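Local coordinates for capsule biosynthesis protein capD (Bacillus anthracis, PDB 3G9K) that cleaves the poly-gamma-D-glutamate capsule and transfers it to the amino group of meso-diaminopimelic acid in the peptidoglycan, at residues H3-D8 with V13-N18; T87-K92 with D102-Y107; Q150-D155 with N159-A164. One frame throughout, in Å; residues are numbered along the deposited sequence.

Interaction 1 (H3-D8 with V13-N18); sequences HFVIID and VVSSTN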
ATOM      1  N   HIS B   3      -0.642   1.756  -2.762  1.00 15.65           N
ATOM      2  CA  HIS B   3       0.618   1.129  -3.018  1.00 14.92           C
ATOM      3  C   HIS B   3       1.273   1.737  -4.279  1.00 15.41           C
ATOM      4  O   HIS B   3       0.597   1.860  -5.302  1.00 14.56           O
ATOM      5  CB  HIS B   3       0.493  -0.333  -3.231  1.00 15.47           C
ATOM      6  CG  HIS B   3       1.814  -0.988  -3.210  1.00 16.02           C
ATOM      7  ND1 HIS B   3       2.496  -1.305  -4.355  1.00 16.99           N
ATOM      8  CD2 HIS B   3       2.641  -1.269  -2.187  1.00 14.13           C
ATOM      9  CE1 HIS B   3       3.689  -1.758  -4.038  1.00 13.63           C
ATOM     10  NE2 HIS B   3       3.791  -1.764  -2.725  1.00 18.75           N
ATOM     11  N   PHE B   4       2.557   2.115  -4.194  1.00 13.78           N
ATOM     12  CA  PHE B   4       3.327   2.507  -5.394  1.00 15.08           C
ATOM     13  C   PHE B   4       4.686   1.751  -5.514  1.00 15.30           C
ATOM     14  O   PHE B   4       5.190   1.140  -4.568  1.00 14.18           O
ATOM     15  CB  PHE B   4       3.459   4.047  -5.457  1.00 15.39           C
ATOM     16  CG  PHE B   4       4.340   4.615  -4.383  1.00 14.97           C
ATOM     17  CD1 PHE B   4       3.809   4.948  -3.158  1.00 14.60           C
ATOM     18  CD2 PHE B   4       5.733   4.710  -4.569  1.00 17.10           C
ATOM     19  CE1 PHE B   4       4.603   5.463  -2.156  1.00 15.48           C
ATOM     20  CE2 PHE B   4       6.540   5.221  -3.602  1.00 16.92           C
ATOM     21  CZ  PHE B   4       5.981   5.592  -2.367  1.00 17.81           C
ATOM     22  N   VAL B   5       5.231   1.763  -6.734  1.00 15.30           N
ATOM     23  CA  VAL B   5       6.516   1.147  -7.059  1.00 16.27           C
ATOM     24  C   VAL B   5       7.286   2.098  -7.959  1.00 16.46           C
ATOM     25  O   VAL B   5       6.700   2.697  -8.878  1.00 15.50           O
ATOM     26  CB  VAL B   5       6.325  -0.203  -7.772  1.00 15.87           C
ATOM     27  CG1 VAL B   5       7.696  -0.945  -7.909  1.00 14.39           C
ATOM     28  CG2 VAL B   5       5.266  -1.045  -7.007  1.00 14.82           C
ATOM     29  N   ILE B   6       8.562   2.253  -7.648  1.00 18.19           N
ATOM     30  CA  ILE B   6       9.480   3.095  -8.430  1.00 18.68           C
ATOM     31  C   ILE B   6      10.739   2.313  -8.729  1.00 19.07           C
ATOM     32  O   ILE B   6      11.208   1.610  -7.876  1.00 18.88           O
ATOM     33  CB  ILE B   6       9.859   4.320  -7.667  1.00 19.01           C
ATOM     34  CG1 ILE B   6       8.591   5.062  -7.257  1.00 19.45           C
ATOM     35  CG2 ILE B   6      10.777   5.254  -8.542  1.00 20.32           C
ATOM     36  CD1 ILE B   6       8.868   6.245  -6.367  1.00 20.16           C
ATOM     37  N   ILE B   7      11.251   2.432  -9.952  1.00 19.67           N
ATOM     38  CA  ILE B   7      12.603   1.917 -10.261  1.00 20.93           C
ATOM     39  C   ILE B   7      13.395   3.003 -10.931  1.00 21.05           C
ATOM     40  O   ILE B   7      12.858   3.698 -11.800  1.00 21.93           O
ATOM     41  CB  ILE B   7      12.567   0.685 -11.173  1.00 20.61           C
ATOM     42  CG1 ILE B   7      11.656  -0.399 -10.562  1.00 20.89           C
ATOM     43  CG2 ILE B   7      13.992   0.203 -11.426  1.00 20.94           C
ATOM     44  CD1 ILE B   7      11.590  -1.681 -11.382  1.00 20.18           C
ATOM     45  N   ASP B   8      14.628   3.213 -10.466  1.00 23.86           N
ATOM     46  CA  ASP B   8      15.464   4.299 -10.997  1.00 26.04           C
ATOM     47  C   ASP B   8      16.597   3.785 -11.924  1.00 27.13           C
ATOM     48  O   ASP B   8      16.627   2.605 -12.266  1.00 26.26           O
ATOM     49  CB  ASP B   8      15.991   5.201  -9.866  1.00 25.62           C
ATOM     50  CG  ASP B   8      17.006   4.531  -8.989  1.00 22.55           C
ATOM     51  OD1 ASP B   8      17.593   3.475  -9.366  1.00 24.61           O
ATOM     52  OD2 ASP B   8      17.180   5.027  -7.855  1.00 22.30           O
ATOM     53  N   VAL B  13      14.854  -0.409  -6.485  1.00 21.61           N
ATOM     54  CA  VAL B  13      13.396  -0.553  -6.524  1.00 21.78           C
ATOM     55  C   VAL B  13      12.849  -0.178  -5.157  1.00 19.94           C
ATOM     56  O   VAL B  13      13.292  -0.635  -4.106  1.00 20.00           O
ATOM     57  CB  VAL B  13      12.913  -1.941  -7.065  1.00 22.34           C
ATOM     58  CG1 VAL B  13      13.832  -3.040  -6.684  1.00 25.76           C
ATOM     59  CG2 VAL B  13      11.452  -2.288  -6.699  1.00 19.77           C
ATOM     60  N   VAL B  14      11.888   0.716  -5.178  1.00 17.52           N
ATOM     61  CA  VAL B  14      11.158   1.005  -3.980  1.00 16.94           C
ATOM     62  C   VAL B  14       9.744   0.438  -4.151  1.00 16.55           C
ATOM     63  O   VAL B  14       9.082   0.701  -5.175  1.00 16.29           O
ATOM     64  CB  VAL B  14      11.018   2.547  -3.771  1.00 16.58           C
ATOM     65  CG1 VAL B  14      10.007   2.846  -2.657  1.00 16.65           C
ATOM     66  CG2 VAL B  14      12.400   3.223  -3.501  1.00 14.99           C
ATOM     67  N   SER B  15       9.249  -0.211  -3.115  1.00 15.32           N
ATOM     68  CA  SER B  15       7.860  -0.687  -3.089  1.00 16.32           C
ATOM     69  C   SER B  15       7.302  -0.219  -1.764  1.00 16.65           C
ATOM     70  O   SER B  15       7.787  -0.655  -0.696  1.00 18.24           O
ATOM     71  CB  SER B  15       7.850  -2.198  -3.196  1.00 16.63           C
ATOM     72  OG  SER B  15       6.564  -2.720  -3.360  1.00 16.01           O
ATOM     73  N   SER B  16       6.297   0.652  -1.812  1.00 16.67           N
ATOM     74  CA  SER B  16       5.810   1.293  -0.580  1.00 15.61           C
ATOM     75  C   SER B  16       4.299   1.241  -0.499  1.00 15.71           C
ATOM     76  O   SER B  16       3.599   1.449  -1.499  1.00 14.46           O
ATOM     77  CB  SER B  16       6.332   2.715  -0.480  1.00 16.49           C
ATOM     78  OG  SER B  16       5.740   3.392   0.618  1.00 17.17           O
ATOM     79  N   THR B  17       3.798   0.880   0.685  1.00 16.65           N
ATOM     80  CA  THR B  17       2.365   1.051   0.955  1.00 17.44           C
ATOM     81  C   THR B  17       2.073   1.959   2.163  1.00 16.89           C
ATOM     82  O   THR B  17       2.600   1.788   3.244  1.00 15.99           O
ATOM     83  CB  THR B  17       1.522  -0.317   0.769  1.00 19.42           C
ATOM     84  OG1 THR B  17       0.340  -0.397   1.595  1.00 25.35           O
ATOM     85  CG2 THR B  17       2.330  -1.562   0.703  1.00 11.98           C
ATOM     86  N   ASN B  18       1.280   2.998   1.915  1.00 16.47           N
ATOM     87  CA  ASN B  18       0.924   3.975   2.912  1.00 16.92           C
ATOM     88  C   ASN B  18      -0.568   3.918   3.180  1.00 17.18           C
ATOM     89  O   ASN B  18      -1.342   3.549   2.293  1.00 14.95           O
ATOM     90  CB  ASN B  18       1.276   5.371   2.437  1.00 16.96           C
ATOM     91  CG  ASN B  18       2.790   5.561   2.207  1.00 18.62           C
ATOM     92  OD1 ASN B  18       3.609   4.898   2.837  1.00 16.42           O
ATOM     93  ND2 ASN B  18       3.143   6.488   1.315  1.00 21.07           N
TER
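Phe4 and Ser16 form an antiparallel hydrogen-bonded pair, with Phe4 N to Ser16 O and Ser16 N to Phe4 O both 3.0 Å. Ile6 and Val14 repeat the pattern, Val14 N reaching Ile6 O at 2.9 Å. The strand axes run at 173°, almost exactly antiparallel. On the face carrying Phe4, Ile6, Val14 and Ser16, the Phe4 ring leans across to the partner strand and its CZ comes 3.5 Å from Ser16 CB. Its first torsion explains the reach: at 69° it puts CG between the backbone N and the carbonyl carbon. On the other face, the His3 imidazole has Ser16 O over one side and Ser15 OG in its plane, NE2 and OG being 3.0 Å apart. Val5 CG1 and Val13 CG2 lie side by side there at 4.2 Å.

In the second shell, Ser15 OG also bonds weakly with Ile74 O and Thr63 O, and Ser16 OG is hydrogen-bonded to Gly70 of the other CapD chain, whose strand pairing with Val5-Ile7 and with 13-18 carries the sheet across the interface. Thr17 touches Thr1, the experimentally established nucleophile; a nucleophile at the chain's first residue, leading directly into strand 2-7, is a hallmark of N-terminal nucleophile hydrolases. This implies that backbone pairing and apolar packing hold the hairpin's frame, while Ser15, Ser16 and Thr17 put polar groups at the end beside Thr1.

Interaction 2 (T87-K92 with D102-Y107); sequences TPILDK and DIINEY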
ATOM      1  N   THR B  87      -1.436 -13.487  -4.139  1.00 19.83           N
ATOM      2  CA  THR B  87      -0.919 -14.846  -4.376  1.00 19.86           C
ATOM      3  C   THR B  87      -1.331 -15.446  -5.727  1.00 19.49           C
ATOM      4  O   THR B  87      -0.455 -15.869  -6.458  1.00 20.93           O
ATOM      5  CB  THR B  87      -1.225 -15.794  -3.199  1.00 19.16           C
ATOM      6  OG1 THR B  87      -0.538 -15.326  -2.062  1.00 19.33           O
ATOM      7  CG2 THR B  87      -0.810 -17.245  -3.492  1.00 19.27           C
ATOM      8  N   PRO B  88      -2.642 -15.449  -6.070  1.00 19.45           N
ATOM      9  CA  PRO B  88      -3.025 -15.944  -7.391  1.00 19.61           C
ATOM     10  C   PRO B  88      -2.417 -15.101  -8.540  1.00 19.37           C
ATOM     11  O   PRO B  88      -2.048 -15.639  -9.579  1.00 19.60           O
ATOM     12  CB  PRO B  88      -4.554 -15.888  -7.375  1.00 20.06           C
ATOM     13  CG  PRO B  88      -4.967 -15.678  -5.982  1.00 20.38           C
ATOM     14  CD  PRO B  88      -3.814 -15.021  -5.286  1.00 19.54           C
ATOM     15  N   ILE B  89      -2.232 -13.809  -8.317  1.00 18.86           N
ATOM     16  CA  ILE B  89      -1.626 -12.972  -9.346  1.00 19.45           C
ATOM     17  C   ILE B  89      -0.193 -13.415  -9.658  1.00 19.71           C
ATOM     18  O   ILE B  89       0.123 -13.733 -10.809  1.00 19.77           O
ATOM     19  CB  ILE B  89      -1.689 -11.479  -8.961  1.00 19.01           C
ATOM     20  CG1 ILE B  89      -3.152 -11.001  -9.019  1.00 18.56           C
ATOM     21  CG2 ILE B  89      -0.793 -10.688  -9.908  1.00 19.34           C
ATOM     22  CD1 ILE B  89      -3.370  -9.596  -8.465  1.00 19.12           C
ATOM     23  N   LEU B  90       0.643 -13.487  -8.634  1.00 21.26           N
ATOM     24  CA  LEU B  90       2.040 -13.955  -8.761  1.00 22.36           C
ATOM     25  C   LEU B  90       2.140 -15.437  -9.196  1.00 23.32           C
ATOM     26  O   LEU B  90       3.019 -15.792  -9.990  1.00 23.81           O
ATOM     27  CB  LEU B  90       2.811 -13.679  -7.450  1.00 22.42           C
ATOM     28  CG  LEU B  90       3.107 -12.176  -7.244  1.00 23.44           C
ATOM     29  CD1 LEU B  90       3.615 -11.847  -5.858  1.00 20.90           C
ATOM     30  CD2 LEU B  90       4.098 -11.691  -8.321  1.00 22.09           C
ATOM     31  N   ASP B  91       1.224 -16.283  -8.721  1.00 24.87           N
ATOM     32  CA  ASP B  91       1.145 -17.710  -9.124  1.00 24.77           C
ATOM     33  C   ASP B  91       0.948 -17.834 -10.634  1.00 25.16           C
ATOM     34  O   ASP B  91       1.677 -18.550 -11.313  1.00 25.24           O
ATOM     35  CB  ASP B  91      -0.029 -18.417  -8.427  1.00 25.40           C
ATOM     36  CG  ASP B  91      -0.174 -19.875  -8.842  1.00 25.52           C
ATOM     37  OD1 ASP B  91       0.796 -20.630  -8.622  1.00 22.41           O
ATOM     38  OD2 ASP B  91      -1.241 -20.259  -9.392  1.00 28.26           O
ATOM     39  N   LYS B  92      -0.035 -17.124 -11.163  1.00 24.87           N
ATOM     40  CA  LYS B  92      -0.269 -17.146 -12.605  1.00 25.19           C
ATOM     41  C   LYS B  92       0.896 -16.527 -13.408  1.00 24.88           C
ATOM     42  O   LYS B  92       1.233 -17.002 -14.508  1.00 24.84           O
ATOM     43  CB  LYS B  92      -1.593 -16.451 -12.931  1.00 25.62           C
ATOM     44  CG  LYS B  92      -2.836 -17.200 -12.438  1.00 26.13           C
ATOM     45  CD  LYS B  92      -4.113 -16.437 -12.735  1.00 26.84           C
ATOM     46  CE  LYS B  92      -5.173 -16.597 -11.634  1.00 29.40           C
ATOM     47  NZ  LYS B  92      -6.206 -15.513 -11.706  1.00 28.40           N
ATOM     48  N   ASP B 102      -2.727  -8.305 -17.728  1.00 17.58           N
ATOM     49  CA  ASP B 102      -3.899  -9.160 -17.982  1.00 17.63           C
ATOM     50  C   ASP B 102      -4.324  -9.898 -16.696  1.00 18.16           C
ATOM     51  O   ASP B 102      -5.487  -9.888 -16.330  1.00 19.60           O
ATOM     52  CB  ASP B 102      -3.645 -10.146 -19.148  1.00 18.10           C
ATOM     53  CG  ASP B 102      -3.761  -9.465 -20.515  1.00 19.24           C
ATOM     54  OD1 ASP B 102      -4.876  -8.931 -20.782  1.00 19.46           O
ATOM     55  OD2 ASP B 102      -2.748  -9.428 -21.279  1.00 19.66           O
ATOM     56  N   ILE B 103      -3.368 -10.512 -16.021  1.00 18.37           N
ATOM     57  CA  ILE B 103      -3.612 -11.213 -14.758  1.00 18.98           C
ATOM     58  C   ILE B 103      -4.261 -10.290 -13.703  1.00 19.08           C
ATOM     59  O   ILE B 103      -5.259 -10.649 -13.067  1.00 19.58           O
ATOM     60  CB  ILE B 103      -2.301 -11.834 -14.215  1.00 19.17           C
ATOM     61  CG1 ILE B 103      -1.812 -12.919 -15.182  1.00 20.56           C
ATOM     62  CG2 ILE B 103      -2.529 -12.455 -12.818  1.00 18.60           C
ATOM     63  CD1 ILE B 103      -0.322 -13.237 -15.089  1.00 18.35           C
ATOM     64  N   ILE B 104      -3.719  -9.084 -13.560  1.00 18.52           N
ATOM     65  CA  ILE B 104      -4.285  -8.063 -12.671  1.00 18.72           C
ATOM     66  C   ILE B 104      -5.727  -7.687 -13.024  1.00 18.45           C
ATOM     67  O   ILE B 104      -6.555  -7.408 -12.139  1.00 17.60           O
ATOM     68  CB  ILE B 104      -3.321  -6.816 -12.646  1.00 18.76           C
ATOM     69  CG1 ILE B 104      -2.121  -7.173 -11.751  1.00 18.09           C
ATOM     70  CG2 ILE B 104      -4.000  -5.525 -12.163  1.00 17.55           C
ATOM     71  CD1 ILE B 104      -0.991  -6.079 -11.710  1.00 18.97           C
ATOM     72  N   ASN B 105      -6.027  -7.663 -14.322  1.00 19.34           N
ATOM     73  CA  ASN B 105      -7.377  -7.343 -14.814  1.00 19.77           C
ATOM     74  C   ASN B 105      -8.424  -8.432 -14.523  1.00 19.63           C
ATOM     75  O   ASN B 105      -9.612  -8.142 -14.479  1.00 18.84           O
ATOM     76  CB  ASN B 105      -7.335  -7.045 -16.336  1.00 20.15           C
ATOM     77  CG  ASN B 105      -6.623  -5.737 -16.662  1.00 20.29           C
ATOM     78  OD1 ASN B 105      -6.359  -5.436 -17.846  1.00 26.94           O
ATOM     79  ND2 ASN B 105      -6.301  -4.965 -15.647  1.00 15.99           N
ATOM     80  N   GLU B 106      -7.967  -9.661 -14.331  1.00 20.19           N
ATOM     81  CA  GLU B 106      -8.835 -10.825 -14.164  1.00 22.10           C
ATOM     82  C   GLU B 106      -9.667 -10.586 -12.910  1.00 22.81           C
ATOM     83  O   GLU B 106      -9.159 -10.052 -11.934  1.00 22.24           O
ATOM     84  CB  GLU B 106      -8.004 -12.094 -13.968  1.00 22.06           C
ATOM     85  CG  GLU B 106      -8.766 -13.393 -14.171  1.00 22.36           C
ATOM     86  CD  GLU B 106      -7.890 -14.650 -14.311  1.00 25.30           C
ATOM     87  OE1 GLU B 106      -6.657 -14.620 -14.154  1.00 28.48           O
ATOM     88  OE2 GLU B 106      -8.483 -15.718 -14.599  1.00 33.60           O
ATOM     89  N   TYR B 107     -10.916 -11.048 -12.917  1.00 23.33           N
ATOM     90  CA  TYR B 107     -11.771 -10.940 -11.734  1.00 23.64           C
ATOM     91  C   TYR B 107     -11.213 -11.787 -10.581  1.00 22.94           C
ATOM     92  O   TYR B 107     -10.611 -12.832 -10.791  1.00 22.16           O
ATOM     93  CB  TYR B 107     -13.203 -11.388 -12.086  1.00 26.40           C
ATOM     94  CG  TYR B 107     -13.887 -10.486 -13.090  1.00 28.58           C
ATOM     95  CD1 TYR B 107     -14.052  -9.130 -12.823  1.00 31.36           C
ATOM     96  CD2 TYR B 107     -14.385 -10.991 -14.300  1.00 30.90           C
ATOM     97  CE1 TYR B 107     -14.672  -8.312 -13.707  1.00 32.69           C
ATOM     98  CE2 TYR B 107     -15.029 -10.165 -15.192  1.00 32.23           C
ATOM     99  CZ  TYR B 107     -15.164  -8.827 -14.895  1.00 32.98           C
ATOM    100  OH  TYR B 107     -15.806  -7.966 -15.775  1.00 34.26           O
TER
HETATM  101  O   HOH W   1      -8.327 -14.659  -9.355  1.00 35.20           O
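The carboxylate of Glu106 is the flat group that joins the two segments: Lys92 NZ meets OE1 from above the carboxylate plane, 71° out of it, in a salt bridge of 2.6 Å. The bridge spans a helix-loop-helix unit, linking helix 82-94 to Glu106, the first residue after helix 100-105 to leave helical backbone angles. OE2 stays 3.7 Å from Lys92 NZ, so the grip is one-sided. The lysine chain bends at its third torsion (-144°), and both CD and CE pass near OE1. Lys97 adds a long, weak ion pair to the same oxygen.

Beneath the charged pair the packing is aliphatic. Ile89 and Ile103 are angled across one another, with their CG2 methyls 3.8 Å apart, and Ile104 CG1 also approaches Ile89 CG2. Ile103 CD1 lies 4.1 Å from Lys92 CB, so the lysine's aliphatic base completes the buried cluster that joins the two helices, with the ion pair at its margin. Val149 touches both Ile89 and Ile104, while Leu90 packs on Leu249 of the other CapD chain. A water accepts a weak bond from Lys92 NZ and donates to Tyr107 O, each at 3.3 Å.

Interaction 3 (Q150-D155 with N159-A164); sequences QALIKD and NVITGA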
ATOM      1  N   GLN B 150      -0.311  -2.604  -7.948  1.00 16.18           N
ATOM      2  CA  GLN B 150       0.581  -1.758  -8.724  1.00 16.22           C
ATOM      3  C   GLN B 150       1.932  -2.442  -8.770  1.00 16.53           C
ATOM      4  O   GLN B 150       2.395  -2.925  -7.753  1.00 16.12           O
ATOM      5  CB  GLN B 150       0.758  -0.405  -8.045  1.00 17.05           C
ATOM      6  CG  GLN B 150      -0.499   0.286  -7.863  1.00 14.76           C
ATOM      7  CD  GLN B 150      -1.060   0.895  -9.142  1.00 17.47           C
ATOM      8  OE1 GLN B 150      -0.336   1.291 -10.100  1.00 19.99           O
ATOM      9  NE2 GLN B 150      -2.346   0.996  -9.157  1.00 13.44           N
ATOM     10  N   ALA B 151       2.564  -2.432  -9.935  1.00 16.00           N
ATOM     11  CA  ALA B 151       3.822  -3.156 -10.128  1.00 16.65           C
ATOM     12  C   ALA B 151       4.699  -2.478 -11.212  1.00 17.14           C
ATOM     13  O   ALA B 151       4.189  -1.753 -12.095  1.00 16.59           O
ATOM     14  CB  ALA B 151       3.514  -4.573 -10.553  1.00 16.50           C
ATOM     15  N   LEU B 152       6.005  -2.666 -11.091  1.00 18.04           N
ATOM     16  CA  LEU B 152       6.949  -2.445 -12.209  1.00 18.05           C
ATOM     17  C   LEU B 152       7.764  -3.705 -12.380  1.00 19.41           C
ATOM     18  O   LEU B 152       8.002  -4.429 -11.424  1.00 18.57           O
ATOM     19  CB  LEU B 152       7.858  -1.220 -11.973  1.00 18.78           C
ATOM     20  CG  LEU B 152       7.207   0.152 -11.911  1.00 18.34           C
ATOM     21  CD1 LEU B 152       8.294   1.161 -11.426  1.00 18.09           C
ATOM     22  CD2 LEU B 152       6.586   0.628 -13.240  1.00 17.33           C
ATOM     23  N   ILE B 153       8.159  -3.968 -13.614  1.00 20.85           N
ATOM     24  CA  ILE B 153       9.026  -5.071 -13.934  1.00 22.40           C
ATOM     25  C   ILE B 153      10.181  -4.527 -14.746  1.00 23.18           C
ATOM     26  O   ILE B 153       9.948  -3.916 -15.769  1.00 22.22           O
ATOM     27  CB  ILE B 153       8.310  -6.103 -14.815  1.00 23.09           C
ATOM     28  CG1 ILE B 153       7.039  -6.632 -14.140  1.00 22.85           C
ATOM     29  CG2 ILE B 153       9.262  -7.273 -15.188  1.00 21.82           C
ATOM     30  CD1 ILE B 153       6.232  -7.594 -15.044  1.00 22.97           C
ATOM     31  N   LYS B 154      11.417  -4.799 -14.313  1.00 24.51           N
ATOM     32  CA  LYS B 154      12.592  -4.488 -15.115  1.00 25.20           C
ATOM     33  C   LYS B 154      13.134  -5.759 -15.761  1.00 26.20           C
ATOM     34  O   LYS B 154      13.405  -6.724 -15.068  1.00 25.61           O
ATOM     35  CB  LYS B 154      13.691  -3.844 -14.280  1.00 25.61           C
ATOM     36  CG  LYS B 154      14.951  -3.541 -15.090  1.00 25.06           C
ATOM     37  CD  LYS B 154      15.796  -2.455 -14.478  1.00 24.66           C
ATOM     38  CE  LYS B 154      16.951  -2.105 -15.419  1.00 26.19           C
ATOM     39  NZ  LYS B 154      18.020  -1.382 -14.694  1.00 26.77           N
ATOM     40  N   ASP B 155      13.256  -5.750 -17.075  1.00 28.24           N
ATOM     41  CA  ASP B 155      13.997  -6.761 -17.806  1.00 28.62           C
ATOM     42  C   ASP B 155      15.447  -6.414 -17.673  1.00 29.82           C
ATOM     43  O   ASP B 155      15.881  -5.452 -18.204  1.00 29.54           O
ATOM     44  CB  ASP B 155      13.622  -6.751 -19.281  1.00 29.04           C
ATOM     45  CG  ASP B 155      14.314  -7.851 -20.086  1.00 29.99           C
ATOM     46  OD1 ASP B 155      15.446  -8.193 -19.799  1.00 29.18           O
ATOM     47  OD2 ASP B 155      13.700  -8.348 -21.010  1.00 32.71           O
ATOM     48  N   ASN B 159      17.378  -4.356 -20.318  1.00 40.55           N
ATOM     49  CA  ASN B 159      17.261  -3.111 -19.668  1.00 38.63           C
ATOM     50  C   ASN B 159      16.081  -2.290 -20.075  1.00 37.23           C
ATOM     51  O   ASN B 159      16.185  -1.183 -20.515  1.00 37.72           O
ATOM     52  CB  ASN B 159      18.512  -2.339 -19.880  1.00 39.84           C
ATOM     53  CG  ASN B 159      18.939  -1.746 -18.671  1.00 41.29           C
ATOM     54  OD1 ASN B 159      18.366  -0.764 -18.263  1.00 42.41           O
ATOM     55  ND2 ASN B 159      19.852  -2.406 -17.973  1.00 44.08           N
ATOM     56  N   VAL B 160      14.894  -2.843 -19.899  1.00 34.59           N
ATOM     57  CA  VAL B 160      13.662  -2.120 -20.151  1.00 32.58           C
ATOM     58  C   VAL B 160      12.720  -2.299 -18.985  1.00 30.54           C
ATOM     59  O   VAL B 160      12.702  -3.321 -18.388  1.00 30.61           O
ATOM     60  CB  VAL B 160      12.977  -2.569 -21.426  1.00 32.65           C
ATOM     61  CG1 VAL B 160      12.641  -3.948 -21.373  1.00 32.90           C
ATOM     62  CG2 VAL B 160      11.757  -1.818 -21.649  1.00 35.08           C
ATOM     63  N   ILE B 161      11.964  -1.271 -18.676  1.00 27.51           N
ATOM     64  CA  ILE B 161      11.012  -1.270 -17.566  1.00 26.14           C
ATOM     65  C   ILE B 161       9.601  -1.225 -18.109  1.00 23.61           C
ATOM     66  O   ILE B 161       9.251  -0.357 -18.949  1.00 22.25           O
ATOM     67  CB  ILE B 161      11.253  -0.070 -16.599  1.00 25.79           C
ATOM     68  CG1 ILE B 161      12.559  -0.244 -15.851  1.00 26.52           C
ATOM     69  CG2 ILE B 161      10.078   0.092 -15.598  1.00 25.53           C
ATOM     70  CD1 ILE B 161      12.934   0.988 -15.009  1.00 24.88           C
ATOM     71  N   THR B 162       8.779  -2.179 -17.674  1.00 20.97           N
ATOM     72  CA  THR B 162       7.352  -2.129 -17.938  1.00 20.29           C
ATOM     73  C   THR B 162       6.644  -2.181 -16.569  1.00 19.73           C
ATOM     74  O   THR B 162       7.289  -2.186 -15.506  1.00 21.67           O
ATOM     75  CB  THR B 162       6.859  -3.274 -18.826  1.00 19.07           C
ATOM     76  OG1 THR B 162       7.290  -4.518 -18.235  1.00 21.59           O
ATOM     77  CG2 THR B 162       7.436  -3.125 -20.256  1.00 22.04           C
ATOM     78  N   GLY B 163       5.331  -2.177 -16.605  1.00 19.81           N
ATOM     79  CA  GLY B 163       4.557  -2.077 -15.358  1.00 19.00           C
ATOM     80  C   GLY B 163       3.134  -2.498 -15.547  1.00 18.09           C
ATOM     81  O   GLY B 163       2.703  -2.925 -16.650  1.00 18.15           O
ATOM     82  N   ALA B 164       2.383  -2.362 -14.461  1.00 16.80           N
ATOM     83  CA  ALA B 164       0.964  -2.634 -14.455  1.00 17.45           C
ATOM     84  C   ALA B 164       0.317  -1.792 -13.390  1.00 17.12           C
ATOM     85  O   ALA B 164       0.930  -1.486 -12.376  1.00 16.15           O
ATOM     86  CB  ALA B 164       0.694  -4.100 -14.205  1.00 16.26           C
TER
HETATM   87  O   HOH W   2      10.117  -5.205 -18.655  1.00 33.78           O
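Lys154 runs alongside the partner strand toward Asn159, and its path can be followed atom by atom. CB lies 4.1 Å from Ile161 CG1, and CG keeps to the same methylene while also nearing Val160 O. CD still borders Ile161 CG1. CE then comes 3.4 Å from Asn159 OD1, and NZ ends 3.6 Å from that oxygen, a proximity rather than a hydrogen bond. The first torsion, 178°, turns CG away from the backbone N, and the chain stays extended beyond it, which carries the ammonium group to the turn end of the hairpin.

The strands are antiparallel at 158°. Ile153 and Thr162 form a hydrogen-bonded pair, with Ile153 N to Thr162 O at 2.7 Å and nearly straight at hydrogen (173°), although the donor stands above the carbonyl plane. Near the turn, Asp155 faces both Asn159 and Val160, a G1 beta bulge: Asp155 O accepts a weak bond from Asn159 N at 2.8 Å and a longer one from Val160 N at 3.3 Å. Asn159 has positive phi, as the first position of this bulge requires. A water donates to Ile153 O and also pairs with Thr162 OG1 at 2.9 Å, bridging the strands on the more open face.

Ala164 O is hydrogen-bonded to Ser24 of the other CapD chain. Backbone bonds from Gln150, Leu152 and Lys154 join the hairpin to strand 70-75. Ala151 and Ile153 pack under Leu100 of helix 100-105, whereas Leu152 and Ile161 face strand 2-7.

In the fold
From the N terminus, which begins with the nucleophile, interaction 1 comes first and closes the hairpin of strands 2-7 and 13-19 over the loop 8-12. Interaction 2 comes next and closes the short loop 95-99 between helices 82-94 and 100-105. Interaction 3 is last, a hairpin turning through 156-159. The three are in series, and none nests in or crosses another. In space they stack: interaction 3 lies between the others, touching 3-8 through Leu152 CD1, 3.4 Å from Val5 O, and helix 100-105 through Ala164 CB, 3.6 Å from Ile104 CD1. Helices over one sheet, with the N-terminal hairpin's sheet beyond it, are consistent with the layered Ntn-hydrolase fold.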